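Local structure of inositol-1-monophosphatase (2P3N) at residues 35-46 / 80-88; 111-120 / 178-188. The protein hydrolyses phosphate esters with broad specificity, including inositol 1-phosphate and fructose 1,6-bisphosphate, using magnesium. One frame throughout, in Å; residues are numbered along the deposited sequence.

Contact 1. Residues 35-46 / 80-88. With MG (magnesium ion), chain E.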
loop_
_atom_site.group_PDB
_atom_site.type_symbol
_atom_site.label_atom_id
_atom_site.label_comp_id
_atom_site.label_asym_id
_atom_site.label_seq_id
_atom_site.Cartn_x
_atom_site.Cartn_y
_atom_site.Cartn_z
ATOM N N LYS A 35 -2.697 24.814 19.233
ATOM C CA LYS A 35 -1.599 24.207 18.474
ATOM C C LYS A 35 -1.094 22.945 19.164
ATOM O O LYS A 35 -0.290 22.198 18.611
ATOM C CB LYS A 35 -0.433 25.199 18.324
ATOM C CG LYS A 35 -0.791 26.495 17.605
ATOM C CD LYS A 35 0.394 27.452 17.537
ATOM C CE LYS A 35 1.480 26.961 16.593
ATOM N NZ LYS A 35 1.100 27.125 15.162
ATOM N N ASP A 36 -1.573 22.718 20.380
ATOM C CA ASP A 36 -1.170 21.556 21.157
ATOM C C ASP A 36 -2.406 20.794 21.619
ATOM O O ASP A 36 -2.913 21.006 22.723
ATOM C CB ASP A 36 -0.341 22.003 22.357
ATOM C CG ASP A 36 -0.050 20.878 23.303
ATOM O OD1 ASP A 36 0.256 19.770 22.816
ATOM O OD2 ASP A 36 -0.119 21.101 24.528
ATOM N N ILE A 37 -2.876 19.893 20.760
ATOM C CA ILE A 37 -4.075 19.112 21.039
ATOM C C ILE A 37 -3.846 17.617 21.262
ATOM O O ILE A 37 -2.769 17.072 21.008
ATOM C CB ILE A 37 -5.086 19.247 19.887
ATOM C CG1 ILE A 37 -4.433 18.761 18.587
ATOM C CG2 ILE A 37 -5.554 20.687 19.762
ATOM C CD1 ILE A 37 -5.400 18.528 17.446
ATOM N N VAL A 38 -4.892 16.962 21.741
ATOM C CA VAL A 38 -4.861 15.537 21.987
ATOM C C VAL A 38 -6.285 15.055 21.728
ATOM O O VAL A 38 -7.243 15.847 21.805
ATOM C CB VAL A 38 -4.439 15.211 23.456
ATOM C CG1 VAL A 38 -5.445 15.808 24.444
ATOM C CG2 VAL A 38 -4.328 13.699 23.651
ATOM N N THR A 39 -6.423 13.772 21.396
ATOM C CA THR A 39 -7.733 13.195 21.141
ATOM C C THR A 39 -7.900 11.934 21.971
ATOM O O THR A 39 -6.980 11.514 22.672
ATOM C CB THR A 39 -7.919 12.850 19.636
ATOM O OG1 THR A 39 -7.138 11.695 19.290
ATOM C CG2 THR A 39 -7.482 14.017 18.779
ATOM N N GLU A 40 -9.086 11.343 21.891
ATOM C CA GLU A 40 -9.378 10.122 22.617
ATOM C C GLU A 40 -8.655 8.942 21.964
ATOM O O GLU A 40 -8.454 7.897 22.597
ATOM C CB GLU A 40 -10.889 9.863 22.633
ATOM C CG GLU A 40 -11.317 8.688 23.516
ATOM C CD GLU A 40 -11.018 8.919 24.999
ATOM O OE1 GLU A 40 -11.007 7.931 25.776
ATOM O OE2 GLU A 40 -10.798 10.090 25.385
ATOM N N ILE A 41 -8.258 9.101 20.700
ATOM C CA ILE A 41 -7.554 8.023 20.008
ATOM C C ILE A 41 -6.076 8.018 20.402
ATOM O O ILE A 41 -5.423 6.975 20.349
ATOM C CB ILE A 41 -7.703 8.134 18.479
ATOM C CG1 ILE A 41 -9.179 8.070 18.095
ATOM C CG2 ILE A 41 -7.036 6.951 17.807
ATOM C CD1 ILE A 41 -10.009 9.193 18.638
ATOM N N ASP A 42 -5.551 9.179 20.799
ATOM C CA ASP A 42 -4.162 9.265 21.253
ATOM C C ASP A 42 -4.080 8.341 22.477
ATOM O O ASP A 42 -3.160 7.529 22.606
ATOM C CB ASP A 42 -3.807 10.698 21.692
ATOM C CG ASP A 42 -3.688 11.682 20.519
ATOM O OD1 ASP A 42 -2.555 12.107 20.194
ATOM O OD2 ASP A 42 -4.723 12.039 19.922
ATOM N N ARG A 43 -5.073 8.473 23.360
ATOM C CA ARG A 43 -5.163 7.688 24.598
ATOM C C ARG A 43 -5.449 6.212 24.375
ATOM O O ARG A 43 -4.875 5.349 25.026
ATOM C CB ARG A 43 -6.267 8.231 25.502
ATOM C CG ARG A 43 -6.103 9.655 25.956
ATOM C CD ARG A 43 -7.241 10.006 26.908
ATOM N NE ARG A 43 -7.241 11.416 27.290
ATOM C CZ ARG A 43 -7.655 12.403 26.506
ATOM N NH1 ARG A 43 -8.113 12.133 25.290
ATOM N NH2 ARG A 43 -7.605 13.659 26.932
ATOM N N GLU A 44 -6.376 5.929 23.480
ATOM C CA GLU A 44 -6.736 4.559 23.186
ATOM C C GLU A 44 -5.525 3.849 22.590
ATOM O O GLU A 44 -5.266 2.685 22.890
ATOM C CB GLU A 44 -7.921 4.567 22.223
ATOM C CG GLU A 44 -8.346 3.223 21.702
ATOM C CD GLU A 44 -9.666 3.302 20.965
ATOM O OE1 GLU A 44 -9.942 4.347 20.337
ATOM O OE2 GLU A 44 -10.424 2.315 21.011
ATOM N N ALA A 45 -4.776 4.567 21.759
ATOM C CA ALA A 45 -3.593 4.017 21.122
ATOM C C ALA A 45 -2.527 3.778 22.174
ATOM O O ALA A 45 -1.804 2.781 22.131
ATOM C CB ALA A 45 -3.074 4.978 20.068
ATOM N N GLN A 46 -2.440 4.699 23.127
ATOM C CA GLN A 46 -1.463 4.589 24.194
ATOM C C GLN A 46 -1.791 3.444 25.129
ATOM O O GLN A 46 -0.885 2.772 25.633
ATOM C CB GLN A 46 -1.407 5.875 24.996
ATOM C CG GLN A 46 -0.196 5.931 25.904
ATOM C CD GLN A 46 -0.163 7.181 26.737
ATOM O OE1 GLN A 46 -0.653 7.193 27.867
ATOM N NE2 GLN A 46 0.402 8.255 26.181
ATOM N N PRO A 80 2.004 7.918 21.510
ATOM C CA PRO A 80 0.872 7.271 20.843
ATOM C C PRO A 80 0.580 7.838 19.446
ATOM O O PRO A 80 0.254 7.089 18.529
ATOM C CB PRO A 80 -0.277 7.474 21.840
ATOM C CG PRO A 80 0.111 8.748 22.567
ATOM C CD PRO A 80 1.583 8.531 22.786
ATOM N N ILE A 81 0.683 9.152 19.280
ATOM C CA ILE A 81 0.460 9.756 17.967
ATOM C C ILE A 81 1.337 10.971 17.833
ATOM O O ILE A 81 1.043 12.014 18.410
ATOM C CB ILE A 81 -0.999 10.232 17.729
ATOM C CG1 ILE A 81 -1.968 9.049 17.765
ATOM C CG2 ILE A 81 -1.082 10.920 16.373
ATOM C CD1 ILE A 81 -3.421 9.421 17.565
ATOM N N ASP A 82 2.424 10.835 17.084
ATOM C CA ASP A 82 3.317 11.961 16.872
ATOM C C ASP A 82 2.815 12.666 15.614
ATOM O O ASP A 82 3.024 12.199 14.500
ATOM C CB ASP A 82 4.758 11.470 16.700
ATOM C CG ASP A 82 5.753 12.613 16.556
ATOM O OD1 ASP A 82 6.973 12.341 16.495
ATOM O OD2 ASP A 82 5.320 13.782 16.501
ATOM N N GLY A 83 2.128 13.784 15.800
ATOM C CA GLY A 83 1.587 14.505 14.663
ATOM C C GLY A 83 0.072 14.432 14.744
ATOM O O GLY A 83 -0.610 14.176 13.750
ATOM N N THR A 84 -0.449 14.663 15.947
ATOM C CA THR A 84 -1.882 14.613 16.206
ATOM C C THR A 84 -2.693 15.595 15.356
ATOM O O THR A 84 -3.850 15.318 15.003
ATOM C CB THR A 84 -2.170 14.866 17.704
ATOM O OG1 THR A 84 -1.414 13.937 18.497
ATOM C CG2 THR A 84 -3.651 14.684 17.998
ATOM N N ILE A 85 -2.091 16.734 15.016
ATOM C CA ILE A 85 -2.779 17.732 14.198
ATOM C C ILE A 85 -3.002 17.153 12.810
ATOM O O ILE A 85 -4.110 17.185 12.284
ATOM C CB ILE A 85 -1.950 19.032 14.095
ATOM C CG1 ILE A 85 -1.932 19.733 15.457
ATOM C CG2 ILE A 85 -2.515 19.935 13.007
ATOM C CD1 ILE A 85 -1.026 20.939 15.530
ATOM N N ASN A 86 -1.934 16.627 12.223
ATOM C CA ASN A 86 -2.012 16.013 10.907
ATOM C C ASN A 86 -3.062 14.918 10.958
ATOM O O ASN A 86 -3.980 14.870 10.133
ATOM C CB ASN A 86 -0.668 15.391 10.544
ATOM C CG ASN A 86 0.281 16.377 9.928
ATOM O OD1 ASN A 86 1.439 16.055 9.673
ATOM N ND2 ASN A 86 -0.200 17.587 9.671
ATOM N N PHE A 87 -2.901 14.038 11.946
ATOM C CA PHE A 87 -3.799 12.914 12.171
ATOM C C PHE A 87 -5.269 13.346 12.130
ATOM O O PHE A 87 -6.113 12.680 11.531
ATOM C CB PHE A 87 -3.489 12.272 13.531
ATOM C CG PHE A 87 -4.403 11.138 13.874
ATOM C CD1 PHE A 87 -4.272 9.905 13.237
ATOM C CD2 PHE A 87 -5.458 11.327 14.762
ATOM C CE1 PHE A 87 -5.181 8.883 13.472
ATOM C CE2 PHE A 87 -6.373 10.315 15.006
ATOM C CZ PHE A 87 -6.236 9.088 14.357
ATOM N N VAL A 88 -5.558 14.469 12.780
ATOM C CA VAL A 88 -6.910 15.015 12.840
ATOM C C VAL A 88 -7.396 15.576 11.509
ATOM O O VAL A 88 -8.546 15.380 11.137
ATOM C CB VAL A 88 -7.002 16.129 13.927
ATOM C CG1 VAL A 88 -8.262 16.962 13.741
ATOM C CG2 VAL A 88 -7.008 15.493 15.308
HETATM MG MG MG E . 1.795 12.578 20.240
HETATM O O HOH W 1 0.004 11.455 21.047
HETATM O O HOH W 2 0.666 14.150 20.145
HETATM O O HOH W 3 3.202 14.073 19.751
#
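Part of the magnesium site of the inositol monophosphatase family, this contact sets Asp42 against Thr84 beside the metal. Thr84 OG1 donates to the syn lone pair of Asp42 OD1 at 2.7 Å. OD1 also accepts a hydrogen bond from water 1, and Thr84 OG1 one from water 2; both waters are magnesium ligands, so the pair forms a second shell. Ile81 O binds the metal directly at 2.1 Å, joined by Glu65 and Asp79. Thr39 and Asp42 form the capping box that starts helix 40-56: Thr39 N meets Asp42 OD2 from above the carboxylate plane, while Thr39 OG1, at the N-cap, accepts from Ile41 N. That hydroxyl also donates to OD2, nearly along its C-O axis, fixing the carboxylate's rotation. In Thr84, OG1 lies beside the backbone N, opposite the carbonyl carbon (chi1 -55°), which turns it to the carboxylate. Ile37 CD1 touches Val88 CG2 at 4.0 Å, and Ile81 CD1 sits over the centre of the Phe87 ring. Helix 2-21 covers Ile41 and Ile81 through Leu18, while Lys35 NZ hydrogen-bonds to Arg169 O of the second subunit, whose Arg170 packs on Ile85 of helix 84-89.

Contact 2. Residues 111-120 / 178-188; sequences VHAPALNETL and ALNAAYVGAGR
Glu118 OE2 receives the hydroxyl of Tyr183, OH to OE2 2.6 Å, through its syn lone pair, in the plane of the phenol ring and at its edge. The carboxylate plane is turned 68° from that ring. Its other oxygen, OE1, takes Arg188 NH1 in a salt bridge of 2.7 Å, met from above the carboxylate plane and with an N-H...O angle of 152°. Each oxygen thus has its own donor, which ties the end of strand-borne Glu118 to both the helix and the turn after it and would probably favour the ionised carboxylate. The Arg188 chain, extended from CG to NE, runs across one face of the ring, with Arg188 CD 3.8 Å from the Tyr183 ring plane, over its centre; Leu179 CG covers the opposite face nearer the rim. A Schellman motif at Gly187 ends the helix and delivers Arg188 to this position.

With CG opposite the backbone N (chi1 -169°), Leu179 sends its two methyls among the hairpin side chains: CD2 meets Ala113 CB at 3.8 Å, and CD1 meets Leu120 CD1 at 4.0 Å. Leu120 CD2 lies against Ala182 CB at 3.8 Å and also touches Ala186. At the far end Val111 straddles Ala178 CB with both of its methyls. A G1 beta bulge at Asn117 and Glu118, facing Ala113, shapes the turn. Helix 177-185 crosses strands 105-113 and 118-123 of the seven-stranded sheet; Phe130 of strand 127-130 packs on Glu118, Leu120, Ala186 and Arg188, and Ser95 and Ser97 of strand 95-102 lie against Val111, Ala178 and Leu179.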
loop_
_atom_site.group_PDB
_atom_site.type_symbol
_atom_site.label_atom_id
_atom_site.label_comp_id
_atom_site.label_asym_id
_atom_site.label_seq_id
_atom_site.Cartn_x
_atom_site.Cartn_y
_atom_site.Cartn_z
ATOM N N VAL A 111 9.766 3.817 14.625
ATOM C CA VAL A 111 8.794 4.839 14.233
ATOM C C VAL A 111 7.931 4.205 13.145
ATOM O O VAL A 111 8.451 3.651 12.178
ATOM C CB VAL A 111 9.489 6.119 13.656
ATOM C CG1 VAL A 111 8.449 7.154 13.249
ATOM C CG2 VAL A 111 10.417 6.717 14.679
ATOM N N HIS A 112 6.616 4.267 13.305
ATOM C CA HIS A 112 5.727 3.676 12.314
ATOM C C HIS A 112 4.646 4.632 11.808
ATOM O O HIS A 112 3.694 4.938 12.523
ATOM C CB HIS A 112 5.075 2.401 12.874
ATOM C CG HIS A 112 4.089 1.772 11.939
ATOM N ND1 HIS A 112 4.445 1.284 10.701
ATOM C CD2 HIS A 112 2.751 1.584 12.047
ATOM C CE1 HIS A 112 3.370 0.824 10.087
ATOM N NE2 HIS A 112 2.329 0.991 10.881
ATOM N N ALA A 113 4.818 5.102 10.571
ATOM C CA ALA A 113 3.860 6.000 9.939
ATOM C C ALA A 113 2.862 5.076 9.268
ATOM O O ALA A 113 3.129 4.514 8.207
ATOM C CB ALA A 113 4.550 6.872 8.914
ATOM N N PRO A 114 1.688 4.912 9.888
ATOM C CA PRO A 114 0.596 4.050 9.410
ATOM C C PRO A 114 0.071 4.306 7.999
ATOM O O PRO A 114 0.026 3.395 7.177
ATOM C CB PRO A 114 -0.492 4.249 10.472
ATOM C CG PRO A 114 0.281 4.712 11.707
ATOM C CD PRO A 114 1.287 5.644 11.105
ATOM N N ALA A 115 -0.340 5.537 7.719
ATOM C CA ALA A 115 -0.885 5.862 6.402
ATOM C C ALA A 115 0.138 5.729 5.285
ATOM O O ALA A 115 -0.222 5.685 4.114
ATOM C CB ALA A 115 -1.472 7.287 6.402
ATOM N N LEU A 116 1.411 5.658 5.641
ATOM C CA LEU A 116 2.440 5.567 4.627
ATOM C C LEU A 116 3.020 4.175 4.518
ATOM O O LEU A 116 3.699 3.869 3.546
ATOM C CB LEU A 116 3.578 6.551 4.935
ATOM C CG LEU A 116 3.287 8.049 5.064
ATOM C CD1 LEU A 116 4.596 8.786 5.316
ATOM C CD2 LEU A 116 2.623 8.576 3.796
ATOM N N ASN A 117 2.743 3.341 5.515
ATOM C CA ASN A 117 3.288 1.987 5.570
ATOM C C ASN A 117 4.815 2.039 5.615
ATOM O O ASN A 117 5.510 1.278 4.948
ATOM C CB ASN A 117 2.813 1.158 4.381
ATOM C CG ASN A 117 1.458 0.559 4.616
ATOM O OD1 ASN A 117 1.294 -0.295 5.483
ATOM N ND2 ASN A 117 0.470 1.012 3.861
ATOM N N GLU A 118 5.327 2.959 6.418
ATOM C CA GLU A 118 6.756 3.112 6.576
ATOM C C GLU A 118 7.119 2.792 8.005
ATOM O O GLU A 118 6.572 3.378 8.936
ATOM C CB GLU A 118 7.168 4.539 6.261
ATOM C CG GLU A 118 6.817 4.955 4.852
ATOM C CD GLU A 118 7.311 6.339 4.525
ATOM O OE1 GLU A 118 7.504 6.612 3.318
ATOM O OE2 GLU A 118 7.499 7.146 5.470
ATOM N N THR A 119 8.025 1.839 8.177
ATOM C CA THR A 119 8.465 1.459 9.502
ATOM C C THR A 119 9.983 1.577 9.545
ATOM O O THR A 119 10.707 0.759 8.979
ATOM C CB THR A 119 8.059 0.008 9.873
ATOM O OG1 THR A 119 6.671 -0.208 9.574
ATOM C CG2 THR A 119 8.258 -0.212 11.384
ATOM N N LEU A 120 10.444 2.624 10.217
ATOM C CA LEU A 120 11.857 2.891 10.371
ATOM C C LEU A 120 12.245 2.480 11.788
ATOM O O LEU A 120 11.548 2.809 12.742
ATOM C CB LEU A 120 12.114 4.381 10.135
ATOM C CG LEU A 120 11.609 4.802 8.752
ATOM C CD1 LEU A 120 10.198 5.328 8.882
ATOM C CD2 LEU A 120 12.505 5.870 8.153
ATOM N N ALA A 178 9.124 12.609 15.129
ATOM C CA ALA A 178 9.737 11.292 15.046
ATOM C C ALA A 178 10.008 10.890 13.589
ATOM O O ALA A 178 11.107 10.456 13.249
ATOM C CB ALA A 178 8.835 10.262 15.725
ATOM N N LEU A 179 9.007 11.045 12.732
ATOM C CA LEU A 179 9.153 10.685 11.332
ATOM C C LEU A 179 10.178 11.552 10.599
ATOM O O LEU A 179 10.842 11.078 9.682
ATOM C CB LEU A 179 7.799 10.764 10.628
ATOM C CG LEU A 179 7.715 10.171 9.219
ATOM C CD1 LEU A 179 8.193 8.717 9.214
ATOM C CD2 LEU A 179 6.277 10.263 8.739
ATOM N N ASN A 180 10.318 12.812 10.999
ATOM C CA ASN A 180 11.275 13.698 10.342
ATOM C C ASN A 180 12.698 13.371 10.724
ATOM O O ASN A 180 13.608 13.533 9.919
ATOM C CB ASN A 180 10.991 15.162 10.679
ATOM C CG ASN A 180 9.831 15.729 9.883
ATOM O OD1 ASN A 180 9.416 16.871 10.093
ATOM N ND2 ASN A 180 9.301 14.933 8.959
ATOM N N ALA A 181 12.893 12.921 11.957
ATOM C CA ALA A 181 14.225 12.568 12.424
ATOM C C ALA A 181 14.652 11.304 11.705
ATOM O O ALA A 181 15.787 11.189 11.252
ATOM C CB ALA A 181 14.209 12.331 13.918
ATOM N N ALA A 182 13.716 10.361 11.603
ATOM C CA ALA A 182 13.940 9.070 10.947
ATOM C C ALA A 182 14.205 9.228 9.455
ATOM O O ALA A 182 14.931 8.432 8.860
ATOM C CB ALA A 182 12.744 8.162 11.164
ATOM N N TYR A 183 13.614 10.251 8.853
ATOM C CA TYR A 183 13.818 10.489 7.441
ATOM C C TYR A 183 15.268 10.849 7.147
ATOM O O TYR A 183 15.763 10.565 6.060
ATOM C CB TYR A 183 12.883 11.596 6.950
ATOM C CG TYR A 183 11.549 11.085 6.441
ATOM C CD1 TYR A 183 11.185 9.738 6.593
ATOM C CD2 TYR A 183 10.644 11.944 5.827
ATOM C CE1 TYR A 183 9.943 9.261 6.144
ATOM C CE2 TYR A 183 9.407 11.483 5.376
ATOM C CZ TYR A 183 9.061 10.144 5.539
ATOM O OH TYR A 183 7.827 9.697 5.114
ATOM N N VAL A 184 15.955 11.472 8.103
ATOM C CA VAL A 184 17.352 11.824 7.870
ATOM C C VAL A 184 18.155 10.532 7.916
ATOM O O VAL A 184 19.107 10.346 7.157
ATOM C CB VAL A 184 17.922 12.823 8.939
ATOM C CG1 VAL A 184 16.890 13.889 9.286
ATOM C CG2 VAL A 184 18.386 12.079 10.172
ATOM N N GLY A 185 17.756 9.635 8.809
ATOM C CA GLY A 185 18.446 8.367 8.928
ATOM C C GLY A 185 18.296 7.548 7.662
ATOM O O GLY A 185 19.158 6.737 7.349
ATOM N N ALA A 186 17.200 7.762 6.931
ATOM C CA ALA A 186 16.923 7.030 5.692
ATOM C C ALA A 186 17.431 7.768 4.464
ATOM O O ALA A 186 17.196 7.334 3.345
ATOM C CB ALA A 186 15.424 6.779 5.551
ATOM N N GLY A 187 18.117 8.887 4.679
ATOM C CA GLY A 187 18.655 9.664 3.573
ATOM C C GLY A 187 17.662 10.557 2.835
ATOM O O GLY A 187 18.029 11.283 1.910
ATOM N N ARG A 188 16.401 10.519 3.243
ATOM C CA ARG A 188 15.389 11.324 2.588
ATOM C C ARG A 188 15.606 12.818 2.785
ATOM O O ARG A 188 15.376 13.602 1.864
ATOM C CB ARG A 188 14.007 10.903 3.074
ATOM C CG ARG A 188 13.726 9.435 2.808
ATOM C CD ARG A 188 12.265 9.118 2.939
ATOM N NE ARG A 188 11.991 7.770 2.475
ATOM C CZ ARG A 188 10.774 7.251 2.394
ATOM N NH1 ARG A 188 9.722 7.978 2.753
ATOM N NH2 ARG A 188 10.613 6.013 1.945
#

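How the contacts relate
Both contacts are buried, but contact 2 lies nearer the middle of the chain, whereas contact 1 is farther out, at the magnesium; their centres are about 17 Å apart. They share no segment, yet they touch: Asp82 OD1 of contact 1 is 2.6 Å from Ala178 N of contact 2, a probable hydrogen bond that joins strand 81-82, next to the magnesium, to the start of helix 177-185. In contact 1 the carboxylate serves metal-bound waters and a helix start. The one in contact 2 is satisfied by a phenol and a guanidinium, with aliphatic packing of a helix on the large sheet beside it. Each also reaches the second subunit of the tetramer.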